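Local coordinates for extracellular ligand-binding receptor (Verminephrobacter eiseniae, PDB 4M88), which probably binds an amino acid outside the cytoplasmic membrane and delivers it to an ABC transporter, as members of the leucine-binding protein family do, at residues F270-M274 and Y284-L289; V99-G103 and S294-V298; V212-A216 and Q237-V242. One frame throughout, in Å; residues are numbered along the deposited sequence.

Contact 1: residues F270-M274 and Y284-L289; sequences FQAAM and YTEFQL
The ring of Tyr-284 and the side chain of Phe-270 run past each other in opposite directions, their planes at 74° and their centroids 5.4 Å apart, an oblique aromatic pair. The Phe-270 ring owes its place to a first torsion that sets CG opposite the backbone N (chi1 161°). One of its faces carries Leu-289 CD1, 3.9 Å from the ring centroid and 22° off the normal, a CH-pi contact; Gln-288 CB meets its edge in plane. Over a face of Tyr-284 lies Met-274, a selenomethionine, whose CG stands 4.2 Å from the ring centroid; its SE approaches the same ring obliquely in a Met-aromatic contact. Bends at chi2 and chi3 bring SE and then CE round, the latter to 3.4 Å from Gln-288 CD. These contacts join helix 265-277 to the start of helix 286-303, where Thr-285 and Gln-288 form a capping box: Thr-285 N donates to Gln-288 OE1 (2.9 Å), from above the carbonyl plane, and Gln-288 N donates to Thr-285 OG1 (3.2 Å). Gln-288 NE2 bonds to Gln-26 on helix 18-37. With an alanine at Tyr-284, Met-274 and Gln-271 CG would probably lose the ring they pack on, a gap opening beside Phe-270, and Lys-275 NZ the hydroxyl it bonds. Gln-271 lays CG against Tyr-284 CE2 at 3.7 Å, while its amide is held by Asp-261, Pro-259 and Lys-262.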
# COMPACT_ATOMS: atom_id res chain seq x y z
N PHE A 270 13.09 7.20 -9.41
CA PHE A 270 12.41 5.92 -9.47
C PHE A 270 12.38 5.42 -10.92
O PHE A 270 12.72 4.28 -11.19
CB PHE A 270 10.99 6.06 -8.92
CG PHE A 270 10.06 4.95 -9.34
CD1 PHE A 270 10.21 3.66 -8.83
CD2 PHE A 270 9.01 5.20 -10.22
CE1 PHE A 270 9.35 2.63 -9.21
CE2 PHE A 270 8.15 4.19 -10.61
CZ PHE A 270 8.31 2.90 -10.10
N GLN A 271 11.97 6.28 -11.84
CA GLN A 271 11.88 5.86 -13.23
C GLN A 271 13.25 5.47 -13.77
O GLN A 271 13.37 4.48 -14.50
CB GLN A 271 11.21 6.93 -14.10
CG GLN A 271 9.71 7.04 -13.81
CD GLN A 271 9.20 8.45 -13.99
OE1 GLN A 271 9.93 9.33 -14.44
NE2 GLN A 271 7.94 8.68 -13.63
N ALA A 272 14.28 6.22 -13.40
CA ALA A 272 15.64 5.88 -13.83
C ALA A 272 16.06 4.52 -13.29
O ALA A 272 16.71 3.74 -13.99
CB ALA A 272 16.61 6.96 -13.39
N ALA A 273 15.69 4.24 -12.04
CA ALA A 273 16.04 2.96 -11.42
C ALA A 273 15.32 1.82 -12.13
O ALA A 273 15.90 0.76 -12.36
CB ALA A 273 15.72 2.99 -9.92
N MSE A 274 14.06 2.04 -12.48
CA MSE A 274 13.29 1.03 -13.20
C MSE A 274 13.83 0.75 -14.62
O MSE A 274 13.86 -0.41 -15.04
CB MSE A 274 11.80 1.39 -13.24
CG MSE A 274 11.12 1.38 -11.87
SE MSE A 274 11.08 -0.43 -11.08
CE MSE A 274 9.79 -1.25 -12.28
N TYR A 284 4.75 1.97 -15.28
CA TYR A 284 4.99 1.54 -13.89
C TYR A 284 3.74 1.53 -13.03
O TYR A 284 2.72 2.12 -13.40
CB TYR A 284 6.06 2.42 -13.23
CG TYR A 284 7.31 2.46 -14.07
CD1 TYR A 284 7.90 1.29 -14.52
CD2 TYR A 284 7.87 3.67 -14.45
CE1 TYR A 284 9.03 1.31 -15.32
CE2 TYR A 284 8.99 3.71 -15.24
CZ TYR A 284 9.57 2.53 -15.67
OH TYR A 284 10.69 2.57 -16.46
N THR A 285 3.80 0.85 -11.89
CA THR A 285 2.67 0.79 -10.96
C THR A 285 3.01 1.39 -9.60
O THR A 285 4.18 1.61 -9.26
CB THR A 285 2.21 -0.65 -10.71
OG1 THR A 285 3.17 -1.33 -9.88
CG2 THR A 285 2.05 -1.40 -12.01
N GLU A 286 1.96 1.63 -8.81
CA GLU A 286 2.10 2.16 -7.46
C GLU A 286 2.84 1.18 -6.55
O GLU A 286 3.56 1.59 -5.64
CB GLU A 286 0.71 2.46 -6.89
CG GLU A 286 -0.04 3.58 -7.63
CD GLU A 286 -0.76 3.11 -8.89
OE1 GLU A 286 -0.57 1.95 -9.31
OE2 GLU A 286 -1.54 3.92 -9.46
N PHE A 287 2.68 -0.12 -6.78
CA PHE A 287 3.40 -1.09 -5.95
C PHE A 287 4.90 -1.09 -6.23
O PHE A 287 5.70 -1.27 -5.31
CB PHE A 287 2.82 -2.49 -6.09
CG PHE A 287 1.55 -2.68 -5.31
CD1 PHE A 287 1.47 -2.24 -3.99
CD2 PHE A 287 0.43 -3.23 -5.90
CE1 PHE A 287 0.29 -2.38 -3.26
CE2 PHE A 287 -0.75 -3.38 -5.17
CZ PHE A 287 -0.81 -2.95 -3.85
N GLN A 288 5.30 -0.90 -7.48
CA GLN A 288 6.72 -0.73 -7.78
C GLN A 288 7.27 0.48 -7.05
O GLN A 288 8.34 0.43 -6.46
CB GLN A 288 6.94 -0.60 -9.29
CG GLN A 288 6.69 -1.92 -10.01
CD GLN A 288 6.54 -1.77 -11.50
OE1 GLN A 288 6.31 -0.67 -12.00
NE2 GLN A 288 6.65 -2.88 -12.22
N LEU A 289 6.53 1.59 -7.08
CA LEU A 289 7.01 2.80 -6.43
C LEU A 289 7.05 2.63 -4.92
O LEU A 289 7.97 3.10 -4.26
CB LEU A 289 6.17 4.02 -6.83
CG LEU A 289 6.53 5.34 -6.15
CD1 LEU A 289 7.99 5.68 -6.40
CD2 LEU A 289 5.65 6.45 -6.69

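Contact 2: residues V99-G103 and S294-V298; sequences VVVNG and SARTV
Val-101 and Val-298 supply the apolar part of this contact, meeting methyl to methyl with CG2 of Val-101 3.6 Å from CG2 of Val-298. The two side chains lie at a slant to one another, and in each the touching branch is the one opposite the carbonyl carbon. The other branch of Val-101 is placed opposite the backbone N (chi1 176°): its CG1 lies 3.6 Å from Ser-294 O, one turn before Val-298, and, more loosely, 4.3 Å from Thr-297 CG2. One valine thus spreads its two methyls over three residues of the helix, which accounts for its having the largest buried area in the contact, 70 Å².

A second group of contacts involves polar side chains. Ser-294 OG packs 3.3 Å from Asn-102 CB, and the hydroxyl is bonded to Glu-290 O, one turn earlier in its own helix. The buried Asn-102 amide has its rotation fixed by four bonds, OD1 accepting from the backbone N of both Val-121 and Arg-122 while ND2 donates to Ser-77 OG and to Glu-290 OE2, the last of these tying the strand's end to helix 286-303.

Backbone geometry sets the frame. The axes of strand 99-101 and helix 294-298 approach to 9.5 Å, with their directions 136° apart. Val-101 pairs through its backbone with Leu-75 of the neighbouring strand 74-76, which also lies under the helix and touches Val-298 through Ala-74 and Ile-76. A helix laid over a parallel sheet in this way is characteristic of the alpha/beta sandwich lobes of periplasmic binding proteins.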
# COMPACT_ATOMS: atom_id res chain seq x y z
N VAL A 99 13.90 -4.39 12.01
CA VAL A 99 12.87 -3.39 11.85
C VAL A 99 12.07 -3.78 10.62
O VAL A 99 12.62 -4.37 9.67
CB VAL A 99 13.46 -1.98 11.70
CG1 VAL A 99 14.37 -1.95 10.57
CG2 VAL A 99 12.40 -0.99 11.46
N VAL A 100 10.77 -3.51 10.65
CA VAL A 100 9.92 -3.80 9.50
C VAL A 100 9.54 -2.46 8.90
O VAL A 100 9.01 -1.60 9.59
CB VAL A 100 8.63 -4.55 9.90
CG1 VAL A 100 7.80 -4.84 8.65
CG2 VAL A 100 8.97 -5.86 10.61
N VAL A 101 9.87 -2.27 7.63
CA VAL A 101 9.68 -0.97 7.00
C VAL A 101 8.58 -1.07 5.97
O VAL A 101 8.73 -1.74 4.94
CB VAL A 101 10.98 -0.43 6.37
CG1 VAL A 101 10.72 0.88 5.64
CG2 VAL A 101 12.04 -0.23 7.45
N ASN A 102 7.47 -0.41 6.30
CA ASN A 102 6.23 -0.43 5.53
C ASN A 102 5.45 -1.73 5.70
O ASN A 102 6.00 -2.78 6.05
CB ASN A 102 6.44 -0.11 4.04
CG ASN A 102 5.20 0.51 3.40
OD1 ASN A 102 4.55 1.38 4.00
ND2 ASN A 102 4.85 0.04 2.20
N GLY A 103 4.14 -1.63 5.47
CA GLY A 103 3.25 -2.77 5.54
C GLY A 103 2.09 -2.47 4.62
O GLY A 103 1.64 -1.32 4.55
N SER A 294 10.11 2.17 -0.03
CA SER A 294 10.28 1.46 1.22
C SER A 294 11.75 1.11 1.39
O SER A 294 12.33 1.30 2.46
CB SER A 294 9.39 0.22 1.28
OG SER A 294 8.03 0.58 1.27
N ALA A 295 12.35 0.60 0.33
CA ALA A 295 13.77 0.27 0.34
C ALA A 295 14.62 1.53 0.46
O ALA A 295 15.60 1.56 1.20
CB ALA A 295 14.15 -0.53 -0.91
N ARG A 296 14.25 2.58 -0.26
CA ARG A 296 15.03 3.81 -0.21
C ARG A 296 15.01 4.47 1.18
O ARG A 296 15.97 5.11 1.58
CB ARG A 296 14.57 4.80 -1.27
CG ARG A 296 15.45 6.04 -1.31
CD ARG A 296 15.32 6.78 -2.63
NE ARG A 296 16.04 8.04 -2.57
CZ ARG A 296 16.02 8.95 -3.54
NH1 ARG A 296 15.31 8.72 -4.64
NH2 ARG A 296 16.69 10.09 -3.39
N THR A 297 13.91 4.31 1.90
CA THR A 297 13.83 4.80 3.28
C THR A 297 14.91 4.16 4.14
O THR A 297 15.60 4.85 4.91
CB THR A 297 12.46 4.46 3.87
OG1 THR A 297 11.48 5.21 3.16
CG2 THR A 297 12.39 4.81 5.35
N VAL A 298 15.09 2.86 4.00
CA VAL A 298 16.15 2.17 4.70
C VAL A 298 17.52 2.71 4.28
O VAL A 298 18.37 2.99 5.13
CB VAL A 298 16.10 0.66 4.49
CG1 VAL A 298 17.35 0.01 5.05
CG2 VAL A 298 14.85 0.07 5.14

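Contact 3: residues V212-A216 and Q237-V242; sequences VAGIA and QIVKVV
Val-212 and Val-241 make one of the closest approaches between the two helices, with CG1 of Val-212 3.6 Å from CG2 of Val-241. The side chains slant across one another, and the touching methyl of Val-212 is swung opposite its backbone N (chi1 179°). One turn along, Ala-216 is met by two valines: with only a methyl on Ala-216, Val-242 CG1 reaches its CA at 3.6 Å, and its CB is 4.0 Å from Val-241 CG1. Val-241 therefore divides its branches, one methyl for Val-212 and the other for Ala-216. Toward the buried side, Ile-215 and Ile-238 cross at about a right angle and meet through their terminal methyls, CD1 to CD1 at 3.8 Å; both chains are extended at chi2, which carries these methyls into the interface.

The helical frame puts these groups in place. Axes of segments 212-216 and 237-242 pass 9.8 Å apart with a signed crossing angle of -43°, and the backbones come nearest at two points, Val-212 with Ile-238 and Ala-216 with Val-242, each with CA atoms 6.1 Å apart.

Farther out, Ile-215 rests on Leu-227 and Val-229 of strand 227-229, and Val-233 touches both Val-212 and Ile-238. These helices, 208-220 and 235-247, flank that strand in sequence and pack as neighbours beside the mixed sheet of an alpha/beta lobe. Gln-237 turns its amide elsewhere, to Ser-234 N and Asp-20 OD1. Across the interface the touching side chains are almost wholly aliphatic, so cohesion depends on the fit of branched methyls rather than on directional bonds.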
# COMPACT_ATOMS: atom_id res chain seq x y z
N VAL A 212 -10.50 -5.18 -7.93
CA VAL A 212 -10.70 -5.33 -9.37
C VAL A 212 -11.99 -6.10 -9.67
O VAL A 212 -12.82 -5.67 -10.49
CB VAL A 212 -9.50 -6.01 -10.03
CG1 VAL A 212 -9.76 -6.18 -11.51
CG2 VAL A 212 -8.24 -5.18 -9.82
N ALA A 213 -12.18 -7.22 -9.00
CA ALA A 213 -13.38 -8.03 -9.19
C ALA A 213 -14.63 -7.26 -8.78
O ALA A 213 -15.67 -7.41 -9.42
CB ALA A 213 -13.28 -9.32 -8.42
N GLY A 214 -14.52 -6.45 -7.72
CA GLY A 214 -15.66 -5.70 -7.23
C GLY A 214 -16.07 -4.60 -8.19
O GLY A 214 -17.26 -4.38 -8.43
N ILE A 215 -15.08 -3.93 -8.76
CA ILE A 215 -15.38 -2.92 -9.77
C ILE A 215 -16.09 -3.57 -10.95
O ILE A 215 -17.10 -3.06 -11.43
CB ILE A 215 -14.10 -2.22 -10.26
CG1 ILE A 215 -13.49 -1.39 -9.13
CG2 ILE A 215 -14.41 -1.33 -11.46
CD1 ILE A 215 -12.12 -0.80 -9.46
N ALA A 216 -15.58 -4.71 -11.42
CA ALA A 216 -16.18 -5.34 -12.59
C ALA A 216 -17.61 -5.76 -12.29
O ALA A 216 -18.49 -5.61 -13.14
CB ALA A 216 -15.36 -6.53 -13.03
N GLN A 237 -4.74 -1.98 -14.26
CA GLN A 237 -5.38 -3.24 -13.89
C GLN A 237 -6.88 -3.13 -14.07
O GLN A 237 -7.55 -4.10 -14.46
CB GLN A 237 -5.06 -3.63 -12.43
CG GLN A 237 -3.61 -4.03 -12.18
CD GLN A 237 -3.29 -4.25 -10.70
OE1 GLN A 237 -3.77 -3.52 -9.83
NE2 GLN A 237 -2.48 -5.27 -10.42
N ILE A 238 -7.41 -1.95 -13.77
CA ILE A 238 -8.85 -1.72 -13.91
C ILE A 238 -9.26 -1.69 -15.39
O ILE A 238 -10.23 -2.33 -15.77
CB ILE A 238 -9.28 -0.43 -13.18
CG1 ILE A 238 -8.89 -0.51 -11.71
CG2 ILE A 238 -10.79 -0.20 -13.35
CD1 ILE A 238 -9.07 0.81 -10.95
N VAL A 239 -8.48 -1.00 -16.23
CA VAL A 239 -8.78 -0.93 -17.66
C VAL A 239 -8.65 -2.29 -18.35
O VAL A 239 -9.42 -2.61 -19.26
CB VAL A 239 -7.89 0.12 -18.36
CG1 VAL A 239 -8.15 0.12 -19.87
CG2 VAL A 239 -8.15 1.49 -17.77
N LYS A 240 -7.69 -3.10 -17.90
CA LYS A 240 -7.51 -4.45 -18.43
C LYS A 240 -8.82 -5.24 -18.35
O LYS A 240 -9.17 -5.97 -19.29
CB LYS A 240 -6.41 -5.18 -17.63
CG LYS A 240 -5.91 -6.45 -18.28
CD LYS A 240 -5.17 -6.11 -19.57
CE LYS A 240 -5.14 -7.28 -20.54
NZ LYS A 240 -4.71 -6.83 -21.90
N VAL A 241 -9.55 -5.06 -17.26
CA VAL A 241 -10.75 -5.85 -17.01
C VAL A 241 -12.03 -5.21 -17.57
O VAL A 241 -12.76 -5.86 -18.32
CB VAL A 241 -10.92 -6.18 -15.51
CG1 VAL A 241 -12.15 -7.05 -15.29
CG2 VAL A 241 -9.67 -6.90 -15.00
N VAL A 242 -12.30 -3.95 -17.23
CA VAL A 242 -13.55 -3.31 -17.65
C VAL A 242 -13.42 -2.29 -18.78
O VAL A 242 -14.41 -1.68 -19.20
CB VAL A 242 -14.28 -2.64 -16.45
CG1 VAL A 242 -14.68 -3.68 -15.41
CG2 VAL A 242 -13.42 -1.55 -15.82

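Overall arrangement
Contacts 1 and 2 are buried and share helix 286-303: its capped first turn meets helix 265-277 in contact 1, and a later part meets strand 99-101 in contact 2. Their centres are 16 Å apart and they do not touch. Contact 3 is partly buried, pairs two helices beside the mixed sheet, and lies on the other side of the chain's centre from contact 2, their centres about 29 Å apart. Chemistry follows place: contact 1 combines aromatic rings with a capped helix start, contact 2 sets a valine pair beside a heavily bonded asparagine, and contact 3 relies on aliphatic groups, with Val-241 exposed at its margin.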